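Side-chain contacts in MymaA.19257.a.B3 (Mycobacterium marinum, PDB 6Q10), which is of unknown function but carries a LytR_C-type domain, here the soluble part of a secreted or membrane-tethered mycobacterial protein that may act at the cell envelope: residues Thr17-Val22 against Ala90-Ala95; Lys52-Thr57 against Ser133-Ala138. One frame throughout, in Å; residues are numbered along the deposited sequence. Where two conformers were deposited one is given.

Contact 1 of 2, residues Thr17-Val22 against Ala90-Ala95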
loop_
_atom_site.group_PDB
_atom_site.type_symbol
_atom_site.label_atom_id
_atom_site.label_comp_id
_atom_site.label_asym_id
_atom_site.label_seq_id
_atom_site.Cartn_x
_atom_site.Cartn_y
_atom_site.Cartn_z
ATOM N N THR A 17 -0.571 -7.947 -12.724
ATOM C CA THR A 17 0.483 -8.786 -13.278
ATOM C C THR A 17 1.839 -8.117 -13.144
ATOM O O THR A 17 2.806 -8.731 -12.675
ATOM C CB THR A 17 0.168 -9.089 -14.736
ATOM O OG1 THR A 17 -1.061 -9.812 -14.800
ATOM C CG2 THR A 17 1.294 -9.873 -15.378
ATOM N N GLU A 18 1.916 -6.838 -13.508
ATOM C CA GLU A 18 3.183 -6.134 -13.420
ATOM C C GLU A 18 3.627 -5.983 -11.975
ATOM O O GLU A 18 4.791 -6.242 -11.650
ATOM C CB GLU A 18 3.078 -4.768 -14.091
ATOM C CG GLU A 18 4.374 -3.958 -13.932
ATOM C CD GLU A 18 4.397 -2.693 -14.762
ATOM O OE1 GLU A 18 3.392 -2.413 -15.448
ATOM O OE2 GLU A 18 5.423 -1.969 -14.722
ATOM N N MET A 19 2.706 -5.613 -11.075
ATOM C CA MET A 19 3.159 -5.350 -9.713
ATOM C C MET A 19 3.534 -6.622 -8.962
ATOM O O MET A 19 4.334 -6.564 -8.022
ATOM C CB MET A 19 2.097 -4.577 -8.936
ATOM C CG MET A 19 2.570 -4.145 -7.510
ATOM S SD MET A 19 3.935 -2.943 -7.417
ATOM C CE MET A 19 3.169 -2.001 -8.697
ATOM N N THR A 20 2.948 -7.769 -9.316
ATOM C CA THR A 20 3.306 -9.004 -8.629
ATOM C C THR A 20 4.780 -9.341 -8.793
ATOM O O THR A 20 5.365 -9.984 -7.912
ATOM C CB THR A 20 2.436 -10.142 -9.148
ATOM O OG1 THR A 20 1.086 -9.862 -8.798
ATOM C CG2 THR A 20 2.848 -11.471 -8.534
ATOM N N ASP A 21 5.413 -8.860 -9.854
ATOM C CA ASP A 21 6.826 -9.145 -10.082
ATOM C C ASP A 21 7.764 -8.183 -9.366
ATOM O O ASP A 21 8.982 -8.375 -9.449
ATOM C CB ASP A 21 7.124 -9.129 -11.581
ATOM C CG ASP A 21 6.592 -10.364 -12.290
ATOM O OD1 ASP A 21 6.381 -11.396 -11.614
ATOM O OD2 ASP A 21 6.384 -10.301 -13.520
ATOM N N VAL A 22 7.250 -7.177 -8.664
ATOM C CA VAL A 22 8.098 -6.220 -7.956
ATOM C C VAL A 22 8.448 -6.771 -6.576
ATOM O O VAL A 22 7.569 -7.195 -5.820
ATOM C CB VAL A 22 7.396 -4.861 -7.852
ATOM C CG1 VAL A 22 8.237 -3.884 -6.971
ATOM C CG2 VAL A 22 7.129 -4.301 -9.247
ATOM N N ALA A 90 5.100 -3.254 -1.162
ATOM C CA ALA A 90 4.973 -3.596 0.249
ATOM C C ALA A 90 3.607 -3.184 0.794
ATOM O O ALA A 90 2.957 -3.966 1.498
ATOM C CB ALA A 90 6.105 -2.926 1.060
ATOM N N VAL A 91 3.168 -1.955 0.486
ATOM C CA VAL A 91 1.840 -1.519 0.912
ATOM C C VAL A 91 0.764 -2.428 0.321
ATOM O O VAL A 91 -0.230 -2.754 0.984
ATOM C CB VAL A 91 1.609 -0.050 0.519
ATOM C CG1 VAL A 91 0.210 0.394 0.945
ATOM C CG2 VAL A 91 2.673 0.832 1.198
ATOM N N TRP A 92 0.943 -2.855 -0.931
ATOM C CA TRP A 92 -0.089 -3.654 -1.588
ATOM C C TRP A 92 -0.302 -5.008 -0.921
ATOM O O TRP A 92 -1.375 -5.598 -1.056
ATOM C CB TRP A 92 0.311 -3.808 -3.071
ATOM C CG TRP A 92 -0.746 -4.256 -4.022
ATOM C CD1 TRP A 92 -2.060 -3.902 -4.040
ATOM C CD2 TRP A 92 -0.541 -5.135 -5.131
ATOM N NE1 TRP A 92 -2.688 -4.509 -5.118
ATOM C CE2 TRP A 92 -1.773 -5.287 -5.784
ATOM C CE3 TRP A 92 0.571 -5.832 -5.608
ATOM C CZ2 TRP A 92 -1.917 -6.104 -6.917
ATOM C CZ3 TRP A 92 0.422 -6.632 -6.738
ATOM C CH2 TRP A 92 -0.806 -6.747 -7.368
ATOM N N LEU A 93 0.711 -5.519 -0.212
ATOM C CA LEU A 93 0.537 -6.744 0.558
ATOM C C LEU A 93 -0.570 -6.609 1.591
ATOM O O LEU A 93 -1.331 -7.552 1.823
ATOM C CB LEU A 93 1.847 -7.088 1.272
ATOM C CG LEU A 93 2.969 -7.485 0.334
ATOM C CD1 LEU A 93 4.266 -7.519 1.154
ATOM C CD2 LEU A 93 2.710 -8.860 -0.312
ATOM N N VAL A 94 -0.641 -5.451 2.265
ATOM C CA VAL A 94 -1.592 -5.280 3.354
ATOM C C VAL A 94 -2.821 -4.489 2.913
ATOM O O VAL A 94 -3.800 -4.425 3.668
ATOM C CB VAL A 94 -0.917 -4.645 4.587
ATOM C CG1 VAL A 94 0.115 -5.644 5.173
ATOM C CG2 VAL A 94 -0.230 -3.310 4.240
ATOM N N ALA A 95 -2.817 -3.931 1.704
ATOM C CA ALA A 95 -4.010 -3.315 1.108
ATOM C C ALA A 95 -4.220 -3.909 -0.281
ATOM O O ALA A 95 -4.145 -3.210 -1.297
ATOM C CB ALA A 95 -3.847 -1.798 1.038
#
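Met19 and Trp92 carry this contact, Thr20 completing it one residue further along helix 16-20. The backbones stay well apart: the CA atoms of Met19 and Trp92 are 8.9 Å from each other, and side chains bridge the gap. The root of the methionine does the touching. Its CB lies 3.4 Å from Trp92 CZ3, and its CG comes to 3.2 Å from Trp92 CE3, a short carbon-carbon approach that points to tight packing against the six-membered ring. CG arrives obliquely, neither squarely over the face nor at the edge. With CG anti to the backbone N (chi1 -175°) the methylene is sent out to the indole; bends at chi2 and chi3 then turn the chain aside, leaving SD 4.8 Å from Trp92 CE3. The Met19 side chain also touches Ala89, so Met19 meets helix 85-94 at two residues, Ala89 and Trp92.

At Thr20 the approach changes. Its backbone N sits at the rim of the indole, near the ring plane, 3.8 Å from Trp92 CZ3. The hydroxyl OG1 lies 3.9 Å from both Trp92 CZ3 and Trp92 CH2, but its polar partner is elsewhere: it is hydrogen-bonded to Arg16 O, one turn earlier. Further on, Val22 N bonds back to Met19 O at 3.0 Å.

Trp92 is also stacked on His151 of helix 144-153, which Thr20 touches as well, so the buried indole of helix 85-94 meets both helix 16-20 and helix 144-153. Helix 85-94 links the adjacent parallel strands 76-80 and 99-102, a beta-alpha-beta crossover, and here a short N-terminal helix packs against that connecting helix largely through Trp92.

Contact 2 of 2, residues Lys52-Thr57 against Ser133-Ala138; sequences KDLGFT and SLRPGA
Arg135 reaches across to the C-terminal end of helix 43-54 and grips one backbone oxygen, Leu54 O, with two nitrogens. From CB the chain leaves beside the backbone N, with CG anti to the carbonyl carbon (chi1 -63°), and then runs extended from CG to NE, which carries the guanidinium over to the helix end. CD is the first atom to approach, 4.0 Å from Leu54 O. NE then donates to Leu54 O at 2.8 Å, with an N-H...O angle of 149°, from a position tilted out of the carbonyl plane. CZ follows, 3.2 Å from Leu54 O, between the two donors. NH2 closes the grip, also 2.8 Å from Leu54 O but bent to 142°; this nitrogen lies in the carbonyl plane, on a lone pair. Leu54 O itself lies in the guanidinium plane, at its edge, which suits a side-on grip. NH2 further borders the leucine side chain, 4.1 Å from both Leu54 CB and Leu54 CD2.

The positive charge would suit the partly negative carbonyl end of the helix. There the chain turns at Gly55, whose positive phi and backbone bond from Gly55 N to Lys52 O (2.9 Å) belong to a Schellman motif. Helix 43-54 connects the adjacent parallel strands 32-36 and 60-63, so the arginine, at the start of a type II turn, binds the C-terminal end of a beta-alpha-beta unit's helix.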
loop_
_atom_site.group_PDB
_atom_site.type_symbol
_atom_site.label_atom_id
_atom_site.label_comp_id
_atom_site.label_asym_id
_atom_site.label_seq_id
_atom_site.Cartn_x
_atom_site.Cartn_y
_atom_site.Cartn_z
ATOM N N LYS A 52 2.620 1.493 11.061
ATOM C CA LYS A 52 3.773 1.629 11.951
ATOM C C LYS A 52 3.945 0.387 12.814
ATOM O O LYS A 52 5.066 -0.111 12.984
ATOM C CB LYS A 52 3.614 2.878 12.824
ATOM C CG LYS A 52 4.886 3.213 13.601
ATOM C CD LYS A 52 4.703 4.451 14.454
ATOM C CE LYS A 52 5.955 4.759 15.261
ATOM N NZ LYS A 52 5.932 6.177 15.716
ATOM N N ASP A 53 2.842 -0.149 13.344
ATOM C CA ASP A 53 2.933 -1.326 14.203
ATOM C C ASP A 53 3.482 -2.538 13.460
ATOM O O ASP A 53 4.112 -3.406 14.086
ATOM C CB ASP A 53 1.561 -1.656 14.788
ATOM C CG ASP A 53 1.101 -0.631 15.794
ATOM O OD1 ASP A 53 1.959 0.140 16.270
ATOM O OD2 ASP A 53 -0.102 -0.615 16.122
ATOM N N LEU A 54 3.243 -2.625 12.144
ATOM C CA LEU A 54 3.777 -3.704 11.320
ATOM C C LEU A 54 5.246 -3.525 10.985
ATOM O O LEU A 54 5.876 -4.459 10.481
ATOM C CB LEU A 54 2.999 -3.820 10.001
ATOM C CG LEU A 54 1.538 -4.226 10.097
ATOM C CD1 LEU A 54 0.942 -4.009 8.739
ATOM C CD2 LEU A 54 1.395 -5.676 10.548
ATOM N N GLY A 55 5.809 -2.350 11.220
ATOM C CA GLY A 55 7.200 -2.125 10.915
ATOM C C GLY A 55 7.465 -1.101 9.838
ATOM O O GLY A 55 8.641 -0.852 9.548
ATOM N N PHE A 56 6.433 -0.506 9.225
ATOM C CA PHE A 56 6.653 0.574 8.265
ATOM C C PHE A 56 7.171 1.796 9.006
ATOM O O PHE A 56 6.675 2.126 10.076
ATOM C CB PHE A 56 5.363 0.956 7.536
ATOM C CG PHE A 56 4.891 -0.057 6.513
ATOM C CD1 PHE A 56 4.192 -1.198 6.917
ATOM C CD2 PHE A 56 5.096 0.160 5.150
ATOM C CE1 PHE A 56 3.739 -2.118 5.956
ATOM C CE2 PHE A 56 4.635 -0.776 4.208
ATOM C CZ PHE A 56 3.948 -1.883 4.618
ATOM N N THR A 57 8.173 2.462 8.437
ATOM C CA THR A 57 8.577 3.760 8.956
ATOM C C THR A 57 7.341 4.620 9.121
ATOM O O THR A 57 6.478 4.631 8.246
ATOM C CB THR A 57 9.566 4.414 8.004
ATOM O OG1 THR A 57 10.685 3.534 7.860
ATOM C CG2 THR A 57 10.036 5.743 8.567
ATOM N N SER A 133 9.971 -11.199 6.061
ATOM C CA SER A 133 11.153 -11.065 5.210
ATOM C C SER A 133 11.496 -9.627 4.878
ATOM O O SER A 133 12.531 -9.387 4.238
ATOM C CB SER A 133 10.961 -11.812 3.894
ATOM O OG SER A 133 10.626 -13.146 4.140
ATOM N N LEU A 134 10.647 -8.675 5.271
ATOM C CA LEU A 134 10.836 -7.256 5.006
ATOM C C LEU A 134 11.188 -6.502 6.280
ATOM O O LEU A 134 11.112 -5.272 6.324
ATOM C CB LEU A 134 9.565 -6.683 4.359
ATOM C CG LEU A 134 9.080 -7.480 3.141
ATOM C CD1 LEU A 134 7.784 -6.835 2.600
ATOM C CD2 LEU A 134 10.146 -7.492 2.059
ATOM N N ARG A 135 11.596 -7.224 7.324
ATOM C CA ARG A 135 11.968 -6.616 8.581
ATOM C C ARG A 135 13.423 -6.977 8.849
ATOM O O ARG A 135 13.961 -7.858 8.173
ATOM C CB ARG A 135 11.073 -7.113 9.712
ATOM C CG ARG A 135 9.618 -6.758 9.563
ATOM C CD ARG A 135 8.860 -7.064 10.845
ATOM N NE ARG A 135 7.452 -6.741 10.669
ATOM C CZ ARG A 135 6.488 -7.639 10.482
ATOM N NH1 ARG A 135 6.759 -8.931 10.504
ATOM N NH2 ARG A 135 5.236 -7.221 10.300
ATOM N N PRO A 136 14.094 -6.299 9.781
ATOM C CA PRO A 136 15.459 -6.703 10.158
ATOM C C PRO A 136 15.509 -8.125 10.708
ATOM O O PRO A 136 14.554 -8.628 11.304
ATOM C CB PRO A 136 15.843 -5.675 11.225
ATOM C CG PRO A 136 15.020 -4.462 10.868
ATOM C CD PRO A 136 13.713 -5.011 10.393
ATOM N N GLY A 137 16.642 -8.783 10.481
ATOM C CA GLY A 137 16.768 -10.167 10.891
ATOM C C GLY A 137 15.941 -11.143 10.083
ATOM O O GLY A 137 15.638 -12.237 10.571
ATOM N N ALA A 138 15.563 -10.775 8.856
ATOM C CA ALA A 138 14.823 -11.677 7.982
ATOM C C ALA A 138 15.633 -12.935 7.697
ATOM O O ALA A 138 16.790 -12.859 7.275
ATOM C CB ALA A 138 14.485 -10.977 6.672
#

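Contact 1 is a core contact and contact 2 a surface one, their centres about 16 Å apart. Each involves the helix of a beta-alpha-beta unit, 85-94 in the first and 43-54 in the second, but the chemistry differs: carbon packed against an indole in the interior, a charged group on a backbone carbonyl at the periphery. The two meet through apolar side chains. Leu93 CD1 lies 3.9 Å from Leu134 CD1, Val91 CG2 3.9 Å from Phe56 CE2, and Val94 CG1 4.0 Å from Leu54 CD1. Helix 85-94 thus presents Trp92 to residues 17-22, and neighbouring positions to both segments of contact 2.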